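Long-range contacts in EscN (Escherichia coli O127:H6, PDB 2OBL), which probably serves type III secretion as a P-loop protein related in fold to the alpha and beta subunits of ATP synthase: residues L57-I62 against I325-K330; L65-I70 against R267-V272; I76-G81 against I244-E249; M90-A95 against A117-S122. The protein carries 1 engineered substitution. All coordinates share one frame; numbering follows the deposited sequence.

Overall arrangement
Interactions 1, 2 and 3 are buried, whereas interaction 4 is partly buried and has Pro120 exposed at its edge. Interaction 3 belongs to the central sheet and is chiefly backbone hydrogen bonding between parallel strands. Interactions 1 and 2 both involve the run through helix 60-65 and strand 68-69: the first is polar and water-mediated, the second mostly apolar, with a methionine sulphur at its centre. Interaction 4 depends on one asparagine at the end of helix 84-94. That helix links interactions 1, 3 and 4, since Ile91 packs on Leu57 and Val59 of interaction 1 and on Ile76 of interaction 3. Interactions 2 and 4 do not touch, their nearest atoms being about 7 Å apart.

Interaction 1. Residues L57-I62 against I325-K330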
loop_
_atom_site.group_PDB
_atom_site.type_symbol
_atom_site.label_atom_id
_atom_site.label_comp_id
_atom_site.label_asym_id
_atom_site.label_seq_id
_atom_site.Cartn_x
_atom_site.Cartn_y
_atom_site.Cartn_z
ATOM N N LEU A 57 4.772 -7.346 -5.840
ATOM C CA LEU A 57 3.912 -7.464 -4.658
ATOM C C LEU A 57 3.400 -8.892 -4.434
ATOM O O LEU A 57 2.985 -9.251 -3.330
ATOM C CB LEU A 57 2.705 -6.522 -4.783
ATOM C CG LEU A 57 2.973 -5.016 -4.796
ATOM C CD1 LEU A 57 1.658 -4.252 -4.647
ATOM C CD2 LEU A 57 3.926 -4.618 -3.695
ATOM N N GLY A 58 3.393 -9.685 -5.496
ATOM C CA GLY A 58 2.801 -11.014 -5.438
ATOM C C GLY A 58 1.285 -10.928 -5.509
ATOM O O GLY A 58 0.576 -11.768 -4.943
ATOM N N VAL A 59 0.790 -9.888 -6.179
ATOM C CA VAL A 59 -0.633 -9.718 -6.435
ATOM C C VAL A 59 -0.777 -9.550 -7.942
ATOM O O VAL A 59 -0.303 -8.563 -8.510
ATOM C CB VAL A 59 -1.206 -8.465 -5.713
ATOM C CG1 VAL A 59 -2.689 -8.298 -6.022
ATOM C CG2 VAL A 59 -0.992 -8.566 -4.211
ATOM N N ARG A 60 -1.405 -10.527 -8.592
ATOM C CA ARG A 60 -1.478 -10.540 -10.060
ATOM C C ARG A 60 -2.043 -9.274 -10.670
ATOM O O ARG A 60 -1.501 -8.758 -11.634
ATOM C CB ARG A 60 -2.279 -11.743 -10.564
ATOM C CG ARG A 60 -1.552 -13.064 -10.391
ATOM C CD ARG A 60 -2.234 -14.167 -11.202
ATOM N NE ARG A 60 -3.608 -14.391 -10.755
ATOM C CZ ARG A 60 -3.986 -15.389 -9.963
ATOM N NH1 ARG A 60 -3.094 -16.268 -9.524
ATOM N NH2 ARG A 60 -5.262 -15.500 -9.597
ATOM N N ALA A 61 -3.132 -8.762 -10.110
ATOM C CA ALA A 61 -3.776 -7.601 -10.691
ATOM C C ALA A 61 -2.812 -6.423 -10.720
ATOM O O ALA A 61 -2.772 -5.677 -11.694
ATOM C CB ALA A 61 -5.012 -7.247 -9.912
ATOM N N ILE A 62 -2.035 -6.264 -9.650
ATOM C CA ILE A 62 -1.126 -5.116 -9.532
ATOM C C ILE A 62 0.162 -5.340 -10.311
ATOM O O ILE A 62 0.546 -4.525 -11.151
ATOM C CB ILE A 62 -0.808 -4.780 -8.059
ATOM C CG1 ILE A 62 -2.099 -4.443 -7.301
ATOM C CG2 ILE A 62 0.166 -3.584 -7.975
ATOM C CD1 ILE A 62 -1.919 -4.351 -5.780
ATOM N N ILE A 325 -7.237 -11.657 -12.371
ATOM C CA ILE A 325 -7.251 -10.524 -11.435
ATOM C C ILE A 325 -7.831 -10.882 -10.076
ATOM O O ILE A 325 -7.429 -10.315 -9.060
ATOM C CB ILE A 325 -7.955 -9.271 -12.010
ATOM C CG1 ILE A 325 -9.404 -9.578 -12.391
ATOM C CG2 ILE A 325 -7.160 -8.718 -13.196
ATOM C CD1 ILE A 325 -10.185 -8.371 -12.924
ATOM N N GLN A 326 -8.787 -11.805 -10.052
ATOM C CA GLN A 326 -9.240 -12.329 -8.779
ATOM C C GLN A 326 -8.198 -13.337 -8.325
ATOM O O GLN A 326 -7.652 -14.103 -9.141
ATOM C CB GLN A 326 -10.644 -12.952 -8.881
ATOM C CG GLN A 326 -11.735 -11.936 -9.175
ATOM C CD GLN A 326 -13.101 -12.574 -9.349
ATOM O OE1 GLN A 326 -13.791 -12.336 -10.344
ATOM N NE2 GLN A 326 -13.491 -13.405 -8.388
ATOM N N GLN A 327 -7.902 -13.326 -7.033
ATOM C CA GLN A 327 -6.810 -14.122 -6.502
ATOM C C GLN A 327 -7.017 -14.369 -5.020
ATOM O O GLN A 327 -7.141 -13.428 -4.235
ATOM C CB GLN A 327 -5.505 -13.367 -6.704
ATOM C CG GLN A 327 -4.254 -14.151 -6.373
ATOM C CD GLN A 327 -3.020 -13.325 -6.646
ATOM O OE1 GLN A 327 -3.121 -12.203 -7.126
ATOM N NE2 GLN A 327 -1.853 -13.869 -6.348
ATOM N N SER A 328 -7.068 -15.641 -4.638
ATOM C CA SER A 328 -7.201 -15.994 -3.228
ATOM C C SER A 328 -5.862 -15.838 -2.516
ATOM O O SER A 328 -4.811 -15.746 -3.148
ATOM C CB SER A 328 -7.678 -17.439 -3.085
ATOM O OG SER A 328 -6.675 -18.315 -3.558
ATOM N N THR A 329 -5.916 -15.836 -1.192
ATOM C CA THR A 329 -4.728 -15.724 -0.360
ATOM C C THR A 329 -3.708 -16.833 -0.644
ATOM O O THR A 329 -2.506 -16.584 -0.674
ATOM C CB THR A 329 -5.125 -15.737 1.127
ATOM O OG1 THR A 329 -5.783 -14.506 1.454
ATOM C CG2 THR A 329 -3.914 -15.909 2.015
ATOM N N LYS A 330 -4.184 -18.053 -0.867
ATOM C CA LYS A 330 -3.271 -19.173 -1.114
ATOM C C LYS A 330 -2.960 -19.379 -2.601
ATOM O O LYS A 330 -2.159 -20.245 -2.966
ATOM C CB LYS A 330 -3.806 -20.458 -0.481
ATOM C CG LYS A 330 -4.922 -21.145 -1.257
ATOM C CD LYS A 330 -5.228 -22.502 -0.639
ATOM C CE LYS A 330 -6.425 -23.174 -1.292
ATOM N NZ LYS A 330 -6.761 -24.451 -0.610
HETATM O O HOH W 1 -4.633 -10.186 -8.138
#
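Gln327 reaches across to the start of helix 60-65 and gives its OE1 to the backbone N of Arg60, at 2.8 Å and with an N-H...O angle of 160°. Its CG is anti to the backbone N (chi1 -172°) and the chain runs on extended, which carries the amide out to the helix end. The same OE1 accepts a hydrogen bond from water 1 at 2.7 Å. That water in turn accepts from Ala61 N (2.9 Å) and donates to Ile325 O (2.9 Å), so the first two amides of the helix are served by one side chain and one solvent molecule. On the other end of the Gln327 amide, NE2 donates to Asp331 O.

The Arg60 side chain runs out alongside Gln327, bent at chi3. Its guanidinium stacks on the amide, the planes 18° apart, with Gln327 CG 3.5 Å above the guanidinium plane. NH2 donates to Gln326 O at 2.8 Å and forms a salt bridge with Asp331, while NE donates to Phe324 O. With Val59 at the N-cap position, this is a helix N-terminus satisfied from outside, and it joins the nucleotide-binding domain to the C-terminal region of this ATP synthase-like family.

Interaction 2. Residues L65-I70 against R267-V272; sequences LLTCGI and RVMHNV
Met269 and Thr67, the two residues with the most surface buried here, meet with their side chains crossing at about a right angle. The methionine chain is fully stretched: CG is anti to the backbone N (chi1 175°), and the later torsions are also near 180°, so sulphur and methyl run in beneath the 65-67 backbone. There SD lies 3.3 Å from Leu65 O and takes a weak hydrogen bond from Thr67 N, at 3.5 Å with an N-H...S angle of 151°. The terminal CE ends up 3.5 Å from Thr67 OG1. That hydroxyl has its polar partner in Asp63 O, back in the preceding helix, so the methyl meets an oxygen already engaged.

Val272 fills the next place along. Its CG2 touches Thr67 CG2 at 4.0 Å, the two side chains sliding past each other in opposite directions, and approaches Cys68 O at 3.8 Å. Val268 completes the apolar surface by placing CG2 3.6 Å from Gly69 N. This amide is hydrogen-bonded to Gln72 OE1, so the valine methyl rests against a backbone whose polarity is met from another quarter. Thr67 O is similarly taken by Ser266 OG.

The short helical turn 269-272 thus lies against the link from helix 60-65 to strand 68-69, which pairs with strand 54-55. Helix 275-290 closes round Met269 and Thr67 through His277, with Ala281 also on Met269, and helix 335-345 brings Tyr335 against Thr67 and Leu342 against Leu65.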
loop_
_atom_site.group_PDB
_atom_site.type_symbol
_atom_site.label_atom_id
_atom_site.label_comp_id
_atom_site.label_asym_id
_atom_site.label_seq_id
_atom_site.Cartn_x
_atom_site.Cartn_y
_atom_site.Cartn_z
ATOM N N LEU A 65 -0.990 -5.427 -14.132
ATOM C CA LEU A 65 -1.667 -4.300 -14.793
ATOM C C LEU A 65 -1.311 -2.928 -14.257
ATOM O O LEU A 65 -1.648 -1.919 -14.885
ATOM C CB LEU A 65 -3.186 -4.461 -14.686
ATOM C CG LEU A 65 -3.772 -5.791 -15.152
ATOM C CD1 LEU A 65 -5.276 -5.789 -14.900
ATOM C CD2 LEU A 65 -3.466 -6.004 -16.638
ATOM N N LEU A 66 -0.690 -2.875 -13.078
ATOM C CA LEU A 66 -0.458 -1.599 -12.398
ATOM C C LEU A 66 0.893 -1.653 -11.704
ATOM O O LEU A 66 1.018 -1.276 -10.538
ATOM C CB LEU A 66 -1.547 -1.368 -11.349
ATOM C CG LEU A 66 -3.004 -1.373 -11.817
ATOM C CD1 LEU A 66 -3.993 -1.729 -10.670
ATOM C CD2 LEU A 66 -3.320 -0.019 -12.422
ATOM N N THR A 67 1.893 -2.140 -12.427
ATOM C CA THR A 67 3.154 -2.555 -11.820
ATOM C C THR A 67 3.841 -1.475 -11.000
ATOM O O THR A 67 4.019 -0.340 -11.456
ATOM C CB THR A 67 4.132 -3.067 -12.882
ATOM O OG1 THR A 67 3.411 -3.855 -13.844
ATOM C CG2 THR A 67 5.222 -3.886 -12.232
ATOM N N CYS A 68 4.218 -1.852 -9.782
ATOM C CA CYS A 68 4.884 -0.946 -8.851
ATOM C C CYS A 68 6.371 -0.909 -9.153
ATOM O O CYS A 68 6.898 -1.823 -9.774
ATOM C CB CYS A 68 4.709 -1.416 -7.412
ATOM S SG CYS A 68 3.029 -1.423 -6.816
ATOM N N GLY A 69 7.043 0.135 -8.673
ATOM C CA GLY A 69 8.477 0.275 -8.859
ATOM C C GLY A 69 9.231 0.438 -7.553
ATOM O O GLY A 69 8.681 0.920 -6.566
ATOM N N ILE A 70 10.493 0.028 -7.544
ATOM C CA ILE A 70 11.324 0.183 -6.345
ATOM C C ILE A 70 11.500 1.664 -6.020
ATOM O O ILE A 70 11.976 2.451 -6.863
ATOM C CB ILE A 70 12.689 -0.514 -6.494
ATOM C CG1 ILE A 70 12.496 -2.022 -6.711
ATOM C CG2 ILE A 70 13.554 -0.272 -5.277
ATOM C CD1 ILE A 70 13.818 -2.797 -6.858
ATOM N N ARG A 267 2.039 5.402 -11.961
ATOM C CA ARG A 267 2.736 6.401 -12.774
ATOM C C ARG A 267 4.108 5.909 -13.238
ATOM O O ARG A 267 4.727 6.531 -14.105
ATOM C CB ARG A 267 2.910 7.729 -12.027
ATOM C CG ARG A 267 1.616 8.419 -11.641
ATOM C CD ARG A 267 1.897 9.797 -11.047
ATOM N NE ARG A 267 2.364 10.750 -12.062
ATOM C CZ ARG A 267 1.563 11.607 -12.693
ATOM N NH1 ARG A 267 0.271 11.631 -12.407
ATOM N NH2 ARG A 267 2.058 12.449 -13.594
ATOM N N VAL A 268 4.582 4.812 -12.647
ATOM C CA VAL A 268 5.933 4.319 -12.935
ATOM C C VAL A 268 5.956 3.061 -13.801
ATOM O O VAL A 268 7.007 2.661 -14.279
ATOM C CB VAL A 268 6.758 4.056 -11.644
ATOM C CG1 VAL A 268 6.737 5.282 -10.699
ATOM C CG2 VAL A 268 6.287 2.787 -10.929
ATOM N N MET A 269 4.805 2.413 -13.964
ATOM C CA MET A 269 4.744 1.146 -14.685
ATOM C C MET A 269 5.467 1.164 -16.023
ATOM O O MET A 269 6.253 0.265 -16.320
ATOM C CB MET A 269 3.298 0.723 -14.909
ATOM C CG MET A 269 3.159 -0.541 -15.759
ATOM S SD MET A 269 1.479 -1.169 -15.744
ATOM C CE MET A 269 1.735 -2.717 -16.641
ATOM N N HIS A 270 5.196 2.173 -16.839
ATOM C CA HIS A 270 5.776 2.208 -18.184
ATOM C C HIS A 270 7.305 2.256 -18.163
ATOM O O HIS A 270 7.970 1.940 -19.168
ATOM C CB HIS A 270 5.196 3.374 -18.985
ATOM C CG HIS A 270 5.657 4.717 -18.515
ATOM N ND1 HIS A 270 5.197 5.300 -17.353
ATOM C CD2 HIS A 270 6.539 5.592 -19.052
ATOM C CE1 HIS A 270 5.776 6.478 -17.195
ATOM N NE2 HIS A 270 6.595 6.679 -18.212
ATOM N N ASN A 271 7.857 2.648 -17.017
ATOM C CA ASN A 271 9.305 2.732 -16.825
ATOM C C ASN A 271 9.930 1.469 -16.240
ATOM O O ASN A 271 11.160 1.358 -16.180
ATOM C CB ASN A 271 9.653 3.904 -15.905
ATOM C CG ASN A 271 9.389 5.245 -16.538
ATOM O OD1 ASN A 271 9.020 6.212 -15.847
ATOM N ND2 ASN A 271 9.578 5.329 -17.856
ATOM N N VAL A 272 9.103 0.522 -15.802
ATOM C CA VAL A 272 9.626 -0.665 -15.115
ATOM C C VAL A 272 9.210 -1.989 -15.758
ATOM O O VAL A 272 9.630 -3.057 -15.301
ATOM C CB VAL A 272 9.245 -0.693 -13.602
ATOM C CG1 VAL A 272 9.607 0.614 -12.924
ATOM C CG2 VAL A 272 7.758 -1.002 -13.426
#

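Interaction 3. Residues I76-G81 against I244-E249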
loop_
_atom_site.group_PDB
_atom_site.type_symbol
_atom_site.label_atom_id
_atom_site.label_comp_id
_atom_site.label_asym_id
_atom_site.label_seq_id
_atom_site.Cartn_x
_atom_site.Cartn_y
_atom_site.Cartn_z
ATOM N N ILE A 76 -3.175 3.034 -1.146
ATOM C CA ILE A 76 -4.299 2.118 -1.315
ATOM C C ILE A 76 -5.494 2.787 -0.634
ATOM O O ILE A 76 -5.443 3.074 0.561
ATOM C CB ILE A 76 -4.042 0.742 -0.662
ATOM C CG1 ILE A 76 -2.864 0.035 -1.355
ATOM C CG2 ILE A 76 -5.338 -0.111 -0.700
ATOM C CD1 ILE A 76 -2.480 -1.321 -0.722
ATOM N N PHE A 77 -6.540 3.044 -1.421
ATOM C CA PHE A 77 -7.732 3.769 -0.976
ATOM C C PHE A 77 -8.851 2.736 -0.798
ATOM O O PHE A 77 -9.168 2.006 -1.732
ATOM C CB PHE A 77 -8.148 4.800 -2.034
ATOM C CG PHE A 77 -7.182 5.955 -2.179
ATOM C CD1 PHE A 77 -7.498 7.213 -1.656
ATOM C CD2 PHE A 77 -5.955 5.783 -2.812
ATOM C CE1 PHE A 77 -6.599 8.276 -1.766
ATOM C CE2 PHE A 77 -5.057 6.850 -2.927
ATOM C CZ PHE A 77 -5.380 8.090 -2.393
ATOM N N ALA A 78 -9.433 2.666 0.397
ATOM C CA ALA A 78 -10.409 1.625 0.706
ATOM C C ALA A 78 -11.357 2.020 1.831
ATOM O O ALA A 78 -10.944 2.579 2.841
ATOM C CB ALA A 78 -9.699 0.321 1.056
ATOM N N GLY A 79 -12.638 1.701 1.668
ATOM C CA GLY A 79 -13.578 1.850 2.774
ATOM C C GLY A 79 -13.588 0.591 3.629
ATOM O O GLY A 79 -12.693 -0.254 3.511
ATOM N N SER A 80 -14.624 0.453 4.461
ATOM C CA SER A 80 -14.801 -0.718 5.310
ATOM C C SER A 80 -15.370 -1.895 4.547
ATOM O O SER A 80 -16.151 -1.724 3.612
ATOM C CB SER A 80 -15.753 -0.394 6.469
ATOM O OG SER A 80 -15.186 0.581 7.307
ATOM N N GLY A 81 -14.998 -3.095 4.977
ATOM C CA GLY A 81 -15.599 -4.309 4.465
ATOM C C GLY A 81 -15.344 -4.542 2.996
ATOM O O GLY A 81 -16.177 -5.134 2.308
ATOM N N ILE A 244 -4.019 2.497 -5.739
ATOM C CA ILE A 244 -4.820 1.309 -5.914
ATOM C C ILE A 244 -6.137 1.580 -5.204
ATOM O O ILE A 244 -6.149 1.902 -4.016
ATOM C CB ILE A 244 -4.147 0.110 -5.237
ATOM C CG1 ILE A 244 -2.774 -0.157 -5.859
ATOM C CG2 ILE A 244 -5.031 -1.133 -5.301
ATOM C CD1 ILE A 244 -2.826 -0.407 -7.354
ATOM N N VAL A 245 -7.240 1.419 -5.908
ATOM C CA VAL A 245 -8.540 1.754 -5.330
ATOM C C VAL A 245 -9.401 0.512 -5.173
ATOM O O VAL A 245 -9.629 -0.211 -6.151
ATOM C CB VAL A 245 -9.279 2.763 -6.207
ATOM C CG1 VAL A 245 -10.686 3.022 -5.655
ATOM C CG2 VAL A 245 -8.462 4.052 -6.310
ATOM N N LEU A 246 -9.886 0.273 -3.957
ATOM C CA LEU A 246 -10.783 -0.860 -3.705
ATOM C C LEU A 246 -12.198 -0.329 -3.609
ATOM O O LEU A 246 -12.412 0.754 -3.064
ATOM C CB LEU A 246 -10.428 -1.549 -2.386
ATOM C CG LEU A 246 -8.965 -1.898 -2.177
ATOM C CD1 LEU A 246 -8.788 -2.798 -0.926
ATOM C CD2 LEU A 246 -8.409 -2.586 -3.412
ATOM N N THR A 247 -13.167 -1.093 -4.104
ATOM C CA THR A 247 -14.543 -0.618 -4.130
ATOM C C THR A 247 -15.517 -1.580 -3.485
ATOM O O THR A 247 -15.353 -2.798 -3.571
ATOM C CB THR A 247 -15.033 -0.342 -5.567
ATOM O OG1 THR A 247 -15.045 -1.571 -6.315
ATOM C CG2 THR A 247 -14.142 0.688 -6.258
ATOM N N ARG A 248 -16.534 -1.011 -2.848
ATOM C CA ARG A 248 -17.649 -1.791 -2.306
ATOM C C ARG A 248 -18.331 -2.589 -3.413
ATOM O O ARG A 248 -18.738 -3.733 -3.207
ATOM C CB ARG A 248 -18.645 -0.868 -1.599
ATOM C CG ARG A 248 -19.779 -1.595 -0.888
ATOM C CD ARG A 248 -20.279 -0.804 0.317
ATOM N NE ARG A 248 -19.300 -0.822 1.404
ATOM C CZ ARG A 248 -18.588 0.231 1.788
ATOM N NH1 ARG A 248 -18.750 1.401 1.180
ATOM N NH2 ARG A 248 -17.713 0.116 2.781
ATOM N N GLU A 249 -18.436 -1.997 -4.598
ATOM C CA GLU A 249 -19.067 -2.667 -5.732
ATOM C C GLU A 249 -18.419 -4.008 -6.088
ATOM O O GLU A 249 -19.124 -4.995 -6.352
ATOM C CB GLU A 249 -19.120 -1.736 -6.947
ATOM C CG GLU A 249 -20.149 -0.611 -6.811
ATOM C CD GLU A 249 -19.749 0.496 -5.827
ATOM O OE1 GLU A 249 -18.536 0.658 -5.523
ATOM O OE2 GLU A 249 -20.666 1.210 -5.358
HETATM O O HOH W 2 -13.820 1.001 -0.689
#
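Phe77 bonds to both Ile244 and Leu246 in the parallel pairing of strands 73-78 and 242-245, part of the central sheet of this P-loop fold. Its N donates to Ile244 O at 2.9 Å, and its O accepts from Leu246 N at 2.9 Å. Ile244 O also receives a CA-H...O contact from Ile76 CA, at 3.3 Å. Past the last bridge the strands part, and water 2 spans the gap, accepting from Gly79 N (2.7 Å) and donating to Leu246 O (2.8 Å).

Apolar contacts divide between the two faces of the sheet. Ile76 and Ile244 lie side by side on one, CG1 of the first 4.1 Å from CB of the second, and Ala78 CB touches Leu246 CD1 at 3.8 Å. Phe77 and Val245 occupy the other face.

Two arginines bring charge to the contact. Arg237 forms a cation-pi pair with the Phe77 ring. Arg248 acts further along, where residues 79-81 lie within what is probably the P-loop, which starts at Ala78. It bends at chi3 (-71°) and donates a bent hydrogen bond from NH2 to Ser80 O at 2.6 Å, in the carbonyl plane on a lone pair, with that oxygen 23° out of the guanidinium plane.

Interaction 4. Residues M90-A95 against A117-S122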
loop_
_atom_site.group_PDB
_atom_site.type_symbol
_atom_site.label_atom_id
_atom_site.label_comp_id
_atom_site.label_asym_id
_atom_site.label_seq_id
_atom_site.Cartn_x
_atom_site.Cartn_y
_atom_site.Cartn_z
ATOM N N MET A 90 -1.625 -10.086 1.896
ATOM C CA MET A 90 -1.099 -10.735 0.692
ATOM C C MET A 90 0.181 -10.057 0.250
ATOM O O MET A 90 1.147 -10.705 -0.167
ATOM C CB MET A 90 -2.116 -10.644 -0.437
ATOM C CG MET A 90 -3.275 -11.585 -0.271
ATOM S SD MET A 90 -4.438 -11.369 -1.627
ATOM C CE MET A 90 -3.381 -11.630 -3.043
ATOM N N ILE A 91 0.179 -8.733 0.343
ATOM C CA ILE A 91 1.339 -7.951 -0.064
ATOM C C ILE A 91 2.544 -8.229 0.838
ATOM O O ILE A 91 3.648 -8.461 0.348
ATOM C CB ILE A 91 1.027 -6.422 -0.119
ATOM C CG1 ILE A 91 0.040 -6.116 -1.259
ATOM C CG2 ILE A 91 2.329 -5.663 -0.342
ATOM C CD1 ILE A 91 -0.569 -4.696 -1.207
ATOM N N CYS A 92 2.338 -8.216 2.158
ATOM C CA CYS A 92 3.435 -8.490 3.081
ATOM C C CYS A 92 4.030 -9.873 2.832
ATOM O O CYS A 92 5.244 -10.053 2.888
ATOM C CB CYS A 92 2.982 -8.376 4.542
ATOM S SG CYS A 92 2.629 -6.696 5.109
ATOM N N ASN A 93 3.173 -10.844 2.527
ATOM C CA ASN A 93 3.631 -12.221 2.356
ATOM C C ASN A 93 4.219 -12.486 0.976
ATOM O O ASN A 93 5.016 -13.410 0.798
ATOM C CB ASN A 93 2.483 -13.181 2.631
ATOM C CG ASN A 93 2.050 -13.166 4.082
ATOM O OD1 ASN A 93 2.854 -12.910 4.972
ATOM N ND2 ASN A 93 0.779 -13.450 4.328
ATOM N N GLY A 94 3.818 -11.677 -0.001
ATOM C CA GLY A 94 4.208 -11.887 -1.380
ATOM C C GLY A 94 5.267 -10.941 -1.903
ATOM O O GLY A 94 5.919 -11.245 -2.899
ATOM N N ALA A 95 5.454 -9.802 -1.241
ATOM C CA ALA A 95 6.309 -8.741 -1.793
ATOM C C ALA A 95 7.792 -9.097 -1.816
ATOM O O ALA A 95 8.301 -9.807 -0.932
ATOM C CB ALA A 95 6.092 -7.417 -1.060
ATOM N N ALA A 117 -2.499 -12.000 12.433
ATOM C CA ALA A 117 -2.762 -13.413 12.172
ATOM C C ALA A 117 -2.512 -13.819 10.714
ATOM O O ALA A 117 -2.251 -14.984 10.437
ATOM C CB ALA A 117 -4.183 -13.772 12.609
ATOM N N LEU A 118 -2.574 -12.863 9.785
ATOM C CA LEU A 118 -2.345 -13.149 8.359
ATOM C C LEU A 118 -0.870 -13.395 8.037
ATOM O O LEU A 118 -0.528 -13.832 6.934
ATOM C CB LEU A 118 -2.853 -11.984 7.487
ATOM C CG LEU A 118 -4.299 -11.550 7.721
ATOM C CD1 LEU A 118 -4.634 -10.319 6.908
ATOM C CD2 LEU A 118 -5.268 -12.683 7.357
ATOM N N LEU A 119 0.013 -13.079 8.979
ATOM C CA LEU A 119 1.442 -13.130 8.684
ATOM C C LEU A 119 2.091 -14.342 9.329
ATOM O O LEU A 119 2.130 -14.437 10.557
ATOM C CB LEU A 119 2.133 -11.861 9.185
ATOM C CG LEU A 119 1.483 -10.519 8.838
ATOM C CD1 LEU A 119 2.310 -9.359 9.437
ATOM C CD2 LEU A 119 1.280 -10.339 7.333
ATOM N N PRO A 120 2.631 -15.255 8.506
ATOM C CA PRO A 120 3.323 -16.411 9.063
ATOM C C PRO A 120 4.670 -16.045 9.687
ATOM O O PRO A 120 5.178 -14.924 9.510
ATOM C CB PRO A 120 3.526 -17.319 7.849
ATOM C CG PRO A 120 3.565 -16.403 6.694
ATOM C CD PRO A 120 2.624 -15.274 7.036
ATOM N N GLN A 121 5.236 -16.997 10.418
ATOM C CA GLN A 121 6.491 -16.776 11.103
ATOM C C GLN A 121 7.578 -16.289 10.149
ATOM O O GLN A 121 8.350 -15.414 10.500
ATOM C CB GLN A 121 6.916 -18.051 11.857
ATOM C CG GLN A 121 5.977 -18.394 13.011
ATOM C CD GLN A 121 6.096 -17.405 14.155
ATOM O OE1 GLN A 121 7.159 -17.276 14.761
ATOM N NE2 GLN A 121 5.014 -16.669 14.432
ATOM N N SER A 122 7.616 -16.824 8.930
ATOM C CA SER A 122 8.651 -16.427 7.967
ATOM C C SER A 122 8.525 -14.958 7.550
ATOM O O SER A 122 9.519 -14.285 7.266
ATOM C CB SER A 122 8.630 -17.335 6.736
ATOM O OG SER A 122 7.393 -17.251 6.055
#
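The last turn of helix 84-94 faces the loop that leads into helix 121-124, the two backbones coming nearest at Asn93 and Leu119, whose CA atoms are 6.8 Å apart. Asn93 carries most of the contact. Its ND2 donates to Leu118 O at 2.9 Å in a fairly straight bond (165°); the acceptor lies in the plane of the asparagine amide, though ND2 itself is tilted 28° from the plane of the Leu118 carbonyl. The first torsion sets CG anti to the carbonyl carbon (chi1 -67°), aiming the amide outward from the helix toward the loop.

The other end of the amide is used as well. OD1 is hydrogen-bonded to Thr123 OG1, in the helix that follows, and it comes within 3.1 Å of Pro120 CD. Both polar atoms of Asn93 are therefore engaged, one by the loop backbone and the other by a side chain of the short helix; together they fix the rotation of the amide.

Deeper in, Leu119 turns its CD2 methyl back toward the helix, 3.8 Å from Cys92 CB and also 3.8 Å from Asn93 OD1. Leu102 of strand 99-105 packs on both Leu119 and Cys92, continuing this apolar layer into the sheet. Such a helix, coming directly after the probable P-loop and resting on the central strands, belongs to the alpha/beta core of P-loop NTPases; here its C-terminal end is tied to the 117-122 connection.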